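Local coordinates for protein L-ornithine N(5)-monooxygenase (Pseudomonas aeruginosa, PDB 3S5W) that catalyses the FAD- and NADPH-dependent hydroxylation of L-ornithine to N(5)-hydroxyornithine, the first step in making the hydroxamate groups of the siderophore pyoverdin, at residues V104-K109 against F129-R134; S211-H216 against I244-S249; A332-T337 against S362-D367; A352-D355 against E360-V363. One frame throughout, in Å; residues are numbered along the deposited sequence.

Interaction 1 (V104-K109 against F129-R134); sequences VNYLHK and FNDYLR
Tyr106 of helix 103-109 and Tyr132 of helix 126-137 mark the point where the two backbones come nearest, their CA atoms 6.6 Å apart. At this separation a single residue of the 104-109 segment, Tyr106, carries the contact, its CB directed at the other helix. CG of Tyr106 stands anti to the backbone N (chi1 155°), which sends the ring across the flank of helix 126-137. One face of the ring settles on the backbone of Tyr132: CA of Tyr132 lies 3.8 Å from the ring centroid, a CH-pi contact close to the normal but shifted toward the rim. The ring of Tyr132 turns its edge to the face of Tyr106 in an offset edge-to-face pair, with centroids 5.5 Å apart and planes at 68°. Tyr132 CD1 leads this edge and also packs on Tyr106 CB at 3.6 Å. Beyond the rings, Tyr106 OH donates to Asp131 OD2 over 2.6 Å, using the anti lone pair of that oxygen; the acceptor lies in the ring plane, while the carboxylate is turned 58° from it. Arg112 NH2 also bonds to Tyr106 OH, and Tyr132 OH is held by Tyr101 O and Leu91 N. The contact thus joins helices 103-109 and 126-137, with the Tyr132 side chain about 10 Å from the bound FAD. Packing on Tyr132 sets the Tyr106 ring plane, while the carboxylate and arginine fix the position of its hydroxyl and probably polarise the O-H toward Asp131.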
loop_
_atom_site.group_PDB
_atom_site.type_symbol
_atom_site.label_atom_id
_atom_site.label_comp_id
_atom_site.label_asym_id
_atom_site.label_seq_id
_atom_site.Cartn_x
_atom_site.Cartn_y
_atom_site.Cartn_z
ATOM N N VAL A 104 -10.298 10.733 15.846
ATOM C CA VAL A 104 -11.373 11.130 16.785
ATOM C C VAL A 104 -11.856 12.551 16.456
ATOM O O VAL A 104 -13.054 12.821 16.442
ATOM C CB VAL A 104 -10.971 10.930 18.249
ATOM C CG1 VAL A 104 -12.068 11.414 19.220
ATOM C CG2 VAL A 104 -10.673 9.470 18.511
ATOM N N ASN A 105 -10.926 13.451 16.155
ATOM C CA ASN A 105 -11.350 14.816 15.819
ATOM C C ASN A 105 -12.132 14.867 14.516
ATOM O O ASN A 105 -13.145 15.572 14.409
ATOM C CB ASN A 105 -10.205 15.821 15.822
ATOM C CG ASN A 105 -10.735 17.248 15.962
ATOM O OD1 ASN A 105 -11.548 17.511 16.842
ATOM N ND2 ASN A 105 -10.333 18.135 15.060
ATOM N N TYR A 106 -11.677 14.069 13.538
ATOM C CA TYR A 106 -12.368 13.900 12.292
ATOM C C TYR A 106 -13.844 13.509 12.515
ATOM O O TYR A 106 -14.750 14.117 11.924
ATOM C CB TYR A 106 -11.606 12.884 11.406
ATOM C CG TYR A 106 -12.489 12.204 10.406
ATOM C CD1 TYR A 106 -12.982 10.921 10.644
ATOM C CD2 TYR A 106 -12.848 12.841 9.221
ATOM C CE1 TYR A 106 -13.823 10.312 9.743
ATOM C CE2 TYR A 106 -13.680 12.218 8.293
ATOM C CZ TYR A 106 -14.158 10.961 8.559
ATOM O OH TYR A 106 -14.984 10.342 7.657
ATOM N N LEU A 107 -14.079 12.518 13.382
ATOM C CA LEU A 107 -15.453 12.096 13.709
ATOM C C LEU A 107 -16.255 13.226 14.352
ATOM O O LEU A 107 -17.416 13.451 14.001
ATOM C CB LEU A 107 -15.440 10.890 14.668
ATOM C CG LEU A 107 -14.881 9.578 14.087
ATOM C CD1 LEU A 107 -14.786 8.568 15.269
ATOM C CD2 LEU A 107 -15.783 9.080 12.955
ATOM N N HIS A 108 -15.620 13.928 15.276
ATOM C CA HIS A 108 -16.288 15.012 15.983
ATOM C C HIS A 108 -16.670 16.147 15.020
ATOM O O HIS A 108 -17.766 16.685 15.079
ATOM C CB HIS A 108 -15.391 15.542 17.107
ATOM C CG HIS A 108 -15.979 16.719 17.817
ATOM N ND1 HIS A 108 -16.949 16.590 18.787
ATOM C CD2 HIS A 108 -15.789 18.043 17.646
ATOM C CE1 HIS A 108 -17.311 17.787 19.205
ATOM N NE2 HIS A 108 -16.624 18.687 18.527
ATOM N N LYS A 109 -15.752 16.488 14.125
ATOM C CA LYS A 109 -16.018 17.488 13.076
ATOM C C LYS A 109 -17.131 17.103 12.110
ATOM O O LYS A 109 -17.750 17.991 11.521
ATOM C CB LYS A 109 -14.739 17.817 12.292
ATOM C CG LYS A 109 -13.661 18.542 13.131
ATOM C CD LYS A 109 -14.072 19.963 13.546
ATOM C CE LYS A 109 -13.488 20.979 12.586
ATOM N NZ LYS A 109 -13.488 22.333 13.201
ATOM N N PHE A 129 -12.061 5.265 6.428
ATOM C CA PHE A 129 -10.701 5.765 6.576
ATOM C C PHE A 129 -10.277 6.570 5.329
ATOM O O PHE A 129 -9.520 7.508 5.447
ATOM C CB PHE A 129 -9.726 4.636 6.839
ATOM C CG PHE A 129 -8.443 5.100 7.461
ATOM C CD1 PHE A 129 -8.398 5.417 8.813
ATOM C CD2 PHE A 129 -7.293 5.211 6.709
ATOM C CE1 PHE A 129 -7.198 5.841 9.417
ATOM C CE2 PHE A 129 -6.087 5.643 7.306
ATOM C CZ PHE A 129 -6.050 5.949 8.655
ATOM N N ASN A 130 -10.761 6.163 4.150
ATOM C CA ASN A 130 -10.564 6.921 2.898
ATOM C C ASN A 130 -11.129 8.356 3.032
ATOM O O ASN A 130 -10.481 9.325 2.668
ATOM C CB ASN A 130 -11.233 6.206 1.701
ATOM C CG ASN A 130 -11.199 7.048 0.423
ATOM O OD1 ASN A 130 -10.119 7.377 -0.099
ATOM N ND2 ASN A 130 -12.385 7.421 -0.075
ATOM N N ASP A 131 -12.341 8.470 3.563
ATOM C CA ASP A 131 -12.964 9.780 3.784
ATOM C C ASP A 131 -12.139 10.617 4.775
ATOM O O ASP A 131 -11.962 11.815 4.577
ATOM C CB ASP A 131 -14.393 9.602 4.303
ATOM C CG ASP A 131 -15.175 10.880 4.252
ATOM O OD1 ASP A 131 -15.540 11.264 3.138
ATOM O OD2 ASP A 131 -15.407 11.498 5.317
ATOM N N TYR A 132 -11.617 9.968 5.823
ATOM C CA TYR A 132 -10.742 10.610 6.805
ATOM C C TYR A 132 -9.461 11.158 6.138
ATOM O O TYR A 132 -9.057 12.288 6.383
ATOM C CB TYR A 132 -10.373 9.608 7.917
ATOM C CG TYR A 132 -9.146 9.948 8.715
ATOM C CD1 TYR A 132 -9.132 11.042 9.580
ATOM C CD2 TYR A 132 -7.993 9.136 8.652
ATOM C CE1 TYR A 132 -8.012 11.335 10.335
ATOM C CE2 TYR A 132 -6.843 9.452 9.397
ATOM C CZ TYR A 132 -6.882 10.544 10.228
ATOM O OH TYR A 132 -5.800 10.871 10.960
ATOM N N LEU A 133 -8.826 10.337 5.317
ATOM C CA LEU A 133 -7.604 10.764 4.634
ATOM C C LEU A 133 -7.863 11.958 3.705
ATOM O O LEU A 133 -7.065 12.903 3.681
ATOM C CB LEU A 133 -7.026 9.597 3.830
ATOM C CG LEU A 133 -6.439 8.503 4.720
ATOM C CD1 LEU A 133 -6.056 7.329 3.846
ATOM C CD2 LEU A 133 -5.189 8.977 5.539
ATOM N N ARG A 134 -8.966 11.890 2.956
ATOM C CA ARG A 134 -9.352 12.998 2.048
ATOM C C ARG A 134 -9.620 14.255 2.867
ATOM O O ARG A 134 -9.215 15.349 2.490
ATOM C CB ARG A 134 -10.579 12.606 1.247
ATOM C CG ARG A 134 -10.240 11.585 0.159
ATOM C CD ARG A 134 -11.463 10.991 -0.513
ATOM N NE ARG A 134 -12.406 12.016 -0.943
ATOM C CZ ARG A 134 -12.379 12.635 -2.118
ATOM N NH1 ARG A 134 -11.453 12.335 -3.028
ATOM N NH2 ARG A 134 -13.288 13.566 -2.383
#

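Interaction 2 (S211-H216 against I244-S249); sequences SQYLEH and IDLNDS
The NADPH-binding domain supplies both sides of this contact: Tyr213, in the first turn of the short helix 213-217, reaches Asp245 and Leu246 in the last turns of helix 237-249. The backbones stay well apart, 10.3 Å between the CA atoms of Tyr213 and Asp245, and the phenol spans the gap. With chi1 at 176° the phenol points away from its own backbone N and out to the other helix. Its OH donates to Asp245 OD2 at 2.7 Å, entering by the anti lone pair. OD2 sits at the ring edge near its plane, close enough to meet Tyr213 CE1 at 3.2 Å as well, whereas the carboxylate is rotated 70° from the ring. Leu246 CD2 packs beside the same hydroxyl, 3.5 Å from Tyr213 OH. Helix 237-249 follows strand 228-233 in a Rossmann-type beta-alpha unit, whose strand-to-helix turn and first helical residues, Gly235 to Ser238, bind NADP(+); Asp245 and Leu246 therefore lie toward the end of the helix remote from the nucleotide. Ile370 of strand 368-371 touches Tyr213 and Leu246, and Val78, from a loop, touches Tyr213 and Asp245. All three contact residues are buried, and the phenol O-H gives the enclosed carboxylate a direct polar partner. At the start of helix 213-217, Gln212 occupies the N-cap position. Its carbonyl O receives His216 ND1 at 3.3 Å, nearly straight at 167°, with the oxygen in the imidazole plane but the donor raised above the carbonyl plane.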
loop_
_atom_site.group_PDB
_atom_site.type_symbol
_atom_site.label_atom_id
_atom_site.label_comp_id
_atom_site.label_asym_id
_atom_site.label_seq_id
_atom_site.Cartn_x
_atom_site.Cartn_y
_atom_site.Cartn_z
ATOM N N SER A 211 -5.840 -4.625 -7.213
ATOM C CA SER A 211 -5.758 -3.159 -7.080
ATOM C C SER A 211 -6.705 -2.418 -8.050
ATOM O O SER A 211 -7.023 -1.261 -7.812
ATOM C CB SER A 211 -4.309 -2.657 -7.270
ATOM O OG SER A 211 -3.869 -2.993 -8.599
ATOM N N GLN A 212 -7.149 -3.088 -9.122
ATOM C CA GLN A 212 -8.114 -2.510 -10.079
ATOM C C GLN A 212 -9.504 -3.149 -10.024
ATOM O O GLN A 212 -10.302 -3.024 -10.960
ATOM C CB GLN A 212 -7.523 -2.568 -11.504
ATOM C CG GLN A 212 -6.360 -1.586 -11.658
ATOM C CD GLN A 212 -6.822 -0.129 -11.622
ATOM O OE1 GLN A 212 -6.643 0.559 -10.623
ATOM N NE2 GLN A 212 -7.462 0.332 -12.712
ATOM N N TYR A 213 -9.811 -3.816 -8.910
ATOM C CA TYR A 213 -11.007 -4.671 -8.839
ATOM C C TYR A 213 -12.302 -3.941 -9.256
ATOM O O TYR A 213 -13.042 -4.401 -10.132
ATOM C CB TYR A 213 -11.129 -5.239 -7.407
ATOM C CG TYR A 213 -12.351 -6.058 -7.159
ATOM C CD1 TYR A 213 -13.536 -5.456 -6.673
ATOM C CD2 TYR A 213 -12.350 -7.447 -7.399
ATOM C CE1 TYR A 213 -14.700 -6.223 -6.442
ATOM C CE2 TYR A 213 -13.512 -8.222 -7.161
ATOM C CZ TYR A 213 -14.673 -7.600 -6.673
ATOM O OH TYR A 213 -15.806 -8.327 -6.445
ATOM N N LEU A 214 -12.572 -2.804 -8.624
ATOM C CA LEU A 214 -13.861 -2.110 -8.820
ATOM C C LEU A 214 -14.015 -1.569 -10.238
ATOM O O LEU A 214 -15.122 -1.533 -10.789
ATOM C CB LEU A 214 -14.048 -1.014 -7.770
ATOM C CG LEU A 214 -14.586 -1.497 -6.408
ATOM C CD1 LEU A 214 -14.629 -0.342 -5.397
ATOM C CD2 LEU A 214 -15.953 -2.181 -6.502
ATOM N N GLU A 215 -12.889 -1.218 -10.845
ATOM C CA GLU A 215 -12.861 -0.714 -12.227
ATOM C C GLU A 215 -13.298 -1.783 -13.249
ATOM O O GLU A 215 -14.010 -1.479 -14.208
ATOM C CB GLU A 215 -11.459 -0.178 -12.566
ATOM C CG GLU A 215 -11.329 0.378 -13.987
ATOM C CD GLU A 215 -11.887 1.801 -14.108
ATOM O OE1 GLU A 215 -12.834 2.162 -13.352
ATOM O OE2 GLU A 215 -11.360 2.569 -14.949
ATOM N N HIS A 216 -12.902 -3.030 -13.019
ATOM C CA HIS A 216 -13.227 -4.122 -13.938
ATOM C C HIS A 216 -14.527 -4.795 -13.611
ATOM O O HIS A 216 -15.174 -5.311 -14.514
ATOM C CB HIS A 216 -12.135 -5.173 -13.953
ATOM C CG HIS A 216 -10.918 -4.736 -14.675
ATOM N ND1 HIS A 216 -9.907 -4.030 -14.060
ATOM C CD2 HIS A 216 -10.551 -4.883 -15.968
ATOM C CE1 HIS A 216 -8.972 -3.752 -14.950
ATOM N NE2 HIS A 216 -9.332 -4.268 -16.111
ATOM N N ILE A 244 -15.254 -12.769 -1.041
ATOM C CA ILE A 244 -16.482 -12.508 -0.291
ATOM C C ILE A 244 -17.344 -11.488 -1.079
ATOM O O ILE A 244 -18.599 -11.607 -1.144
ATOM C CB ILE A 244 -16.117 -12.020 1.145
ATOM C CG1 ILE A 244 -15.796 -13.230 2.033
ATOM C CG2 ILE A 244 -17.213 -11.129 1.754
ATOM C CD1 ILE A 244 -16.970 -14.292 2.186
ATOM N N ASP A 245 -16.688 -10.497 -1.683
ATOM C CA ASP A 245 -17.448 -9.585 -2.529
ATOM C C ASP A 245 -18.167 -10.286 -3.701
ATOM O O ASP A 245 -19.347 -10.032 -3.953
ATOM C CB ASP A 245 -16.590 -8.456 -3.070
ATOM C CG ASP A 245 -17.438 -7.294 -3.545
ATOM O OD1 ASP A 245 -18.173 -6.730 -2.709
ATOM O OD2 ASP A 245 -17.357 -6.948 -4.729
ATOM N N LEU A 246 -17.460 -11.161 -4.430
ATOM C CA LEU A 246 -18.118 -11.943 -5.483
ATOM C C LEU A 246 -19.273 -12.751 -4.907
ATOM O O LEU A 246 -20.398 -12.742 -5.473
ATOM C CB LEU A 246 -17.137 -12.848 -6.253
ATOM C CG LEU A 246 -16.079 -12.039 -7.033
ATOM C CD1 LEU A 246 -15.028 -12.977 -7.611
ATOM C CD2 LEU A 246 -16.741 -11.241 -8.149
ATOM N N ASN A 247 -19.018 -13.448 -3.799
ATOM C CA ASN A 247 -20.060 -14.289 -3.205
ATOM C C ASN A 247 -21.319 -13.483 -2.853
ATOM O O ASN A 247 -22.468 -13.918 -3.141
ATOM C CB ASN A 247 -19.551 -14.941 -1.919
ATOM C CG ASN A 247 -20.604 -15.835 -1.254
ATOM O OD1 ASN A 247 -20.935 -16.894 -1.774
ATOM N ND2 ASN A 247 -21.136 -15.399 -0.107
ATOM N N ASP A 248 -21.086 -12.326 -2.218
ATOM C CA ASP A 248 -22.170 -11.518 -1.657
ATOM C C ASP A 248 -22.900 -10.676 -2.711
ATOM O O ASP A 248 -24.097 -10.479 -2.592
ATOM C CB ASP A 248 -21.672 -10.600 -0.521
ATOM C CG ASP A 248 -21.266 -11.360 0.747
ATOM O OD1 ASP A 248 -21.475 -12.585 0.822
ATOM O OD2 ASP A 248 -20.717 -10.707 1.675
ATOM N N SER A 249 -22.188 -10.196 -3.729
ATOM C CA SER A 249 -22.719 -9.130 -4.604
ATOM C C SER A 249 -22.932 -9.518 -6.052
ATOM O O SER A 249 -23.578 -8.774 -6.796
ATOM C CB SER A 249 -21.794 -7.932 -4.572
ATOM O OG SER A 249 -22.035 -7.240 -3.386
#

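Interaction 3 (A332-T337 against S362-D367); sequences AFRCMT and SVETYD
Arg334 and Glu364 each set CG anti to their own carbonyl carbon (chi1 -54° in both), and their chains then bend, Arg334 at chi3 and Glu364 at chi2 (-72°), so that guanidinium and carboxylate converge between two strands. Those strands belong to different sheets: 332-334 is an edge strand of the five-stranded parallel sheet of the NADPH-binding domain, and 361-366 is an edge strand of a three-stranded antiparallel sheet. The contact is made by side chains alone, without a backbone hydrogen bond between the segments. Arg334 NH2 and Glu364 OE2 form a salt bridge at 3.3 Å. The side chains cross obliquely, with the guanidinium and carboxylate planes 45° apart, an orientation far from the side-by-side pairing of a two-bonded bridge. Glu364 CG also comes over one face of the guanidinium, 3.5 Å from Arg334 NH2. Tyr366 approaches with its phenol end: its ring stands almost perpendicular to the guanidinium, and its OH hangs above a face toward the rim, 4.2 Å from Arg334 NH1. This spacing is only packing. Asp256 of the neighbouring strand 253-258 is the chief polar partner of both residues, its OD2 receiving Arg334 NH1 in a salt bridge and Tyr366 OH in a hydrogen bond. The guanidinium has two carboxylate partners, Asp256 within its own sheet and Glu364 across to the antiparallel one; the first probably positions it for the second. Where strand 332-334 gives way to a turn, Thr337 OG1 donates to Cys335 O at 2.9 Å, from above the carbonyl plane.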
loop_
_atom_site.group_PDB
_atom_site.type_symbol
_atom_site.label_atom_id
_atom_site.label_comp_id
_atom_site.label_asym_id
_atom_site.label_seq_id
_atom_site.Cartn_x
_atom_site.Cartn_y
_atom_site.Cartn_z
ATOM N N ALA A 332 -15.415 -22.888 -5.657
ATOM C CA ALA A 332 -14.403 -23.914 -5.410
ATOM C C ALA A 332 -13.207 -23.324 -4.652
ATOM O O ALA A 332 -12.732 -22.204 -4.934
ATOM C CB ALA A 332 -13.960 -24.571 -6.728
ATOM N N PHE A 333 -12.739 -24.081 -3.667
ATOM C CA PHE A 333 -11.572 -23.714 -2.889
ATOM C C PHE A 333 -10.407 -24.593 -3.381
ATOM O O PHE A 333 -10.242 -25.730 -2.937
ATOM C CB PHE A 333 -11.828 -23.943 -1.392
ATOM C CG PHE A 333 -10.739 -23.419 -0.514
ATOM C CD1 PHE A 333 -10.578 -22.042 -0.336
ATOM C CD2 PHE A 333 -9.886 -24.296 0.148
ATOM C CE1 PHE A 333 -9.542 -21.541 0.473
ATOM C CE2 PHE A 333 -8.854 -23.818 0.965
ATOM C CZ PHE A 333 -8.665 -22.416 1.094
ATOM N N ARG A 334 -9.626 -24.081 -4.319
ATOM C CA ARG A 334 -8.527 -24.858 -4.928
ATOM C C ARG A 334 -7.206 -24.560 -4.257
ATOM O O ARG A 334 -6.399 -23.808 -4.779
ATOM C CB ARG A 334 -8.481 -24.633 -6.440
ATOM C CG ARG A 334 -9.857 -24.928 -7.090
ATOM C CD ARG A 334 -9.858 -24.491 -8.537
ATOM N NE ARG A 334 -9.889 -25.627 -9.424
ATOM C CZ ARG A 334 -10.993 -26.117 -9.962
ATOM N NH1 ARG A 334 -12.164 -25.563 -9.704
ATOM N NH2 ARG A 334 -10.920 -27.157 -10.764
ATOM N N CYS A 335 -7.001 -25.158 -3.079
ATOM C CA CYS A 335 -5.761 -24.987 -2.345
ATOM C C CYS A 335 -4.706 -25.924 -2.948
ATOM O O CYS A 335 -5.048 -26.780 -3.747
ATOM C CB CYS A 335 -5.939 -25.211 -0.841
ATOM S SG CYS A 335 -6.934 -26.678 -0.421
ATOM N N MET A 336 -3.446 -25.678 -2.612
ATOM C CA MET A 336 -2.273 -26.417 -3.145
ATOM C C MET A 336 -2.260 -26.442 -4.680
ATOM O O MET A 336 -1.844 -27.443 -5.283
ATOM C CB MET A 336 -2.195 -27.859 -2.582
ATOM C CG MET A 336 -1.934 -27.899 -1.059
ATOM S SD MET A 336 -1.896 -29.628 -0.526
ATOM C CE MET A 336 -3.511 -30.262 -1.007
ATOM N N THR A 337 -2.713 -25.345 -5.300
ATOM C CA THR A 337 -2.906 -25.325 -6.741
ATOM C C THR A 337 -2.078 -24.193 -7.342
ATOM O O THR A 337 -2.065 -23.053 -6.820
ATOM C CB THR A 337 -4.398 -25.182 -7.127
ATOM O OG1 THR A 337 -5.136 -26.308 -6.653
ATOM C CG2 THR A 337 -4.588 -25.103 -8.630
ATOM N N SER A 362 -5.260 -30.137 -14.327
ATOM C CA SER A 362 -6.553 -29.934 -14.971
ATOM C C SER A 362 -6.595 -28.572 -15.672
ATOM O O SER A 362 -5.755 -27.702 -15.441
ATOM C CB SER A 362 -7.703 -30.075 -13.982
ATOM O OG SER A 362 -7.475 -29.252 -12.861
ATOM N N VAL A 363 -7.561 -28.432 -16.557
ATOM C CA VAL A 363 -7.664 -27.269 -17.403
ATOM C C VAL A 363 -9.023 -26.669 -17.099
ATOM O O VAL A 363 -10.030 -27.350 -17.247
ATOM C CB VAL A 363 -7.536 -27.663 -18.909
ATOM C CG1 VAL A 363 -7.824 -26.484 -19.798
ATOM C CG2 VAL A 363 -6.139 -28.169 -19.213
ATOM N N GLU A 364 -9.055 -25.419 -16.638
ATOM C CA GLU A 364 -10.343 -24.747 -16.408
ATOM C C GLU A 364 -10.359 -23.412 -17.143
ATOM O O GLU A 364 -9.365 -22.709 -17.167
ATOM C CB GLU A 364 -10.607 -24.502 -14.905
ATOM C CG GLU A 364 -10.513 -25.746 -13.988
ATOM C CD GLU A 364 -11.675 -26.750 -14.134
ATOM O OE1 GLU A 364 -12.817 -26.339 -14.432
ATOM O OE2 GLU A 364 -11.430 -27.969 -13.918
ATOM N N THR A 365 -11.508 -23.062 -17.691
ATOM C CA THR A 365 -11.654 -21.793 -18.409
ATOM C C THR A 365 -12.532 -20.806 -17.638
ATOM O O THR A 365 -13.635 -21.166 -17.181
ATOM C CB THR A 365 -12.206 -22.037 -19.837
ATOM O OG1 THR A 365 -11.272 -22.850 -20.553
ATOM C CG2 THR A 365 -12.376 -20.716 -20.618
ATOM N N TYR A 366 -12.038 -19.569 -17.523
ATOM C CA TYR A 366 -12.670 -18.520 -16.718
ATOM C C TYR A 366 -13.017 -17.325 -17.587
ATOM O O TYR A 366 -12.316 -17.033 -18.556
ATOM C CB TYR A 366 -11.724 -18.090 -15.589
ATOM C CG TYR A 366 -11.455 -19.237 -14.628
ATOM C CD1 TYR A 366 -12.347 -19.535 -13.581
ATOM C CD2 TYR A 366 -10.339 -20.035 -14.782
ATOM C CE1 TYR A 366 -12.103 -20.609 -12.712
ATOM C CE2 TYR A 366 -10.091 -21.100 -13.931
ATOM C CZ TYR A 366 -10.967 -21.393 -12.908
ATOM O OH TYR A 366 -10.683 -22.475 -12.080
ATOM N N ASP A 367 -14.066 -16.619 -17.184
ATOM C CA ASP A 367 -14.503 -15.401 -17.821
ATOM C C ASP A 367 -13.599 -14.241 -17.409
ATOM O O ASP A 367 -13.408 -13.293 -18.171
ATOM C CB ASP A 367 -15.963 -15.110 -17.451
ATOM C CG ASP A 367 -16.929 -16.118 -18.060
ATOM O OD1 ASP A 367 -17.524 -16.944 -17.328
ATOM O OD2 ASP A 367 -17.085 -16.100 -19.289
#

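Interaction 4 (A352-D355 against E360-V363); sequences ALRD and ELSV
Leu361 CB lies over one face of the Arg354 guanidinium, 3.5 Å above its plane and offset toward the rim; its closest atom there is Arg354 NH1. The arginine chain gets there by bending twice, at chi2 and chi3, which carries it over the partner strand, across the leucine at about a right angle. Arg354 NE is bridged to Glu340 and NH1 is bonded to Gly359 O, so the flat group is fastened at more than one nitrogen. From the same face of the sheet Leu361 also packs CD1 on Ala352 CB at 3.9 Å. Beneath these side chains runs a regular antiparallel pairing. Leu353 and Ser362 form the hydrogen-bonded pair: Leu353 N gives to Ser362 O at 2.7 Å, almost perfectly straight at 179°, and Ser362 N returns to Leu353 O at 2.9 Å. Arg354 with Leu361 and Ala352 with Val363 are the flanking non-hydrogen-bonded pairs, in which CA-H groups lean on carbonyls, as Leu361 CA does on Leu353 O at 3.3 Å. Asp355 N closes the series on Glu360 O at 2.9 Å, next to the turn. Leu353 and Ser362 direct their side chains to the opposite face. This is the end of the beta hairpin formed by strands 348-355 and 361-366; the N-to-C directions of segments 352-355 and 361-363 are 150° apart. Strand 348-355 is the middle strand of its sheet, bonded on its other side to strand 337-345, where Ala352 meets Glu340 and Arg341 and Arg354 meets Thr338, while Leu353 packs on Thr337 and Val339.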
loop_
_atom_site.group_PDB
_atom_site.type_symbol
_atom_site.label_atom_id
_atom_site.label_comp_id
_atom_site.label_asym_id
_atom_site.label_seq_id
_atom_site.Cartn_x
_atom_site.Cartn_y
_atom_site.Cartn_z
ATOM N N ALA A 352 -4.180 -23.838 -16.809
ATOM C CA ALA A 352 -3.732 -25.196 -16.536
ATOM C C ALA A 352 -3.292 -25.207 -15.073
ATOM O O ALA A 352 -2.357 -24.504 -14.683
ATOM C CB ALA A 352 -2.592 -25.612 -17.492
ATOM N N LEU A 353 -4.013 -25.993 -14.279
ATOM C CA LEU A 353 -3.905 -25.971 -12.821
ATOM C C LEU A 353 -3.292 -27.270 -12.257
ATOM O O LEU A 353 -3.842 -28.377 -12.451
ATOM C CB LEU A 353 -5.272 -25.723 -12.208
ATOM C CG LEU A 353 -5.996 -24.425 -12.615
ATOM C CD1 LEU A 353 -7.388 -24.461 -11.987
ATOM C CD2 LEU A 353 -5.251 -23.176 -12.211
ATOM N N ARG A 354 -2.156 -27.125 -11.591
ATOM C CA ARG A 354 -1.462 -28.280 -11.019
ATOM C C ARG A 354 -1.843 -28.392 -9.551
ATOM O O ARG A 354 -1.554 -27.491 -8.768
ATOM C CB ARG A 354 0.059 -28.123 -11.158
ATOM C CG ARG A 354 0.884 -29.297 -10.585
ATOM C CD ARG A 354 0.859 -30.528 -11.479
ATOM N NE ARG A 354 1.503 -30.273 -12.763
ATOM C CZ ARG A 354 1.504 -31.121 -13.793
ATOM N NH1 ARG A 354 0.873 -32.288 -13.710
ATOM N NH2 ARG A 354 2.113 -30.782 -14.919
ATOM N N ASP A 355 -2.485 -29.491 -9.188
ATOM C CA ASP A 355 -2.831 -29.770 -7.796
ATOM C C ASP A 355 -1.659 -30.544 -7.167
ATOM O O ASP A 355 -1.453 -31.722 -7.512
ATOM C CB ASP A 355 -4.140 -30.577 -7.797
ATOM C CG ASP A 355 -4.662 -30.916 -6.389
ATOM O OD1 ASP A 355 -3.887 -30.998 -5.410
ATOM O OD2 ASP A 355 -5.883 -31.141 -6.276
ATOM N N GLU A 360 -1.793 -33.947 -10.214
ATOM C CA GLU A 360 -2.602 -33.874 -11.437
ATOM C C GLU A 360 -2.774 -32.474 -12.005
ATOM O O GLU A 360 -2.765 -31.483 -11.272
ATOM C CB GLU A 360 -3.981 -34.460 -11.186
ATOM C CG GLU A 360 -3.961 -35.961 -10.916
ATOM C CD GLU A 360 -5.327 -36.581 -11.084
ATOM O OE1 GLU A 360 -6.283 -36.151 -10.389
ATOM O OE2 GLU A 360 -5.440 -37.503 -11.917
ATOM N N LEU A 361 -2.915 -32.425 -13.329
ATOM C CA LEU A 361 -3.107 -31.191 -14.057
ATOM C C LEU A 361 -4.506 -31.193 -14.623
ATOM O O LEU A 361 -4.916 -32.155 -15.285
ATOM C CB LEU A 361 -2.075 -31.051 -15.178
ATOM C CG LEU A 361 -2.093 -29.757 -16.011
ATOM C CD1 LEU A 361 -1.518 -28.624 -15.185
ATOM C CD2 LEU A 361 -1.299 -29.937 -17.301
ATOM N N SER A 362 -5.260 -30.137 -14.327
ATOM C CA SER A 362 -6.553 -29.934 -14.971
ATOM C C SER A 362 -6.595 -28.572 -15.672
ATOM O O SER A 362 -5.755 -27.702 -15.441
ATOM C CB SER A 362 -7.703 -30.075 -13.982
ATOM O OG SER A 362 -7.475 -29.252 -12.861
ATOM N N VAL A 363 -7.561 -28.432 -16.557
ATOM C CA VAL A 363 -7.664 -27.269 -17.403
ATOM C C VAL A 363 -9.023 -26.669 -17.099
ATOM O O VAL A 363 -10.030 -27.350 -17.247
ATOM C CB VAL A 363 -7.536 -27.663 -18.909
ATOM C CG1 VAL A 363 -7.824 -26.484 -19.798
ATOM C CG2 VAL A 363 -6.139 -28.169 -19.213
#

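Along the chain interaction 1 is complete before interaction 2 opens, and both precede interactions 3 and 4, which end on the same strand, 361-366, and share Ser362 and Val363. Interactions 3 and 4 have centres about 8 Å apart and touch through Leu353, whose CD1 packs on Arg334 NE and Tyr366 OH: the hairpin of interaction 4 presents the strand that interaction 3 ties to the parallel sheet. Interaction 2, about 18 Å from interaction 3 between centres, lies by that parallel sheet. Interaction 1, a helical contact, is about 47 Å from interaction 4 between centres. They therefore sample the fold from helices near the FAD to the small antiparallel sheet near the NADP, without forming either site.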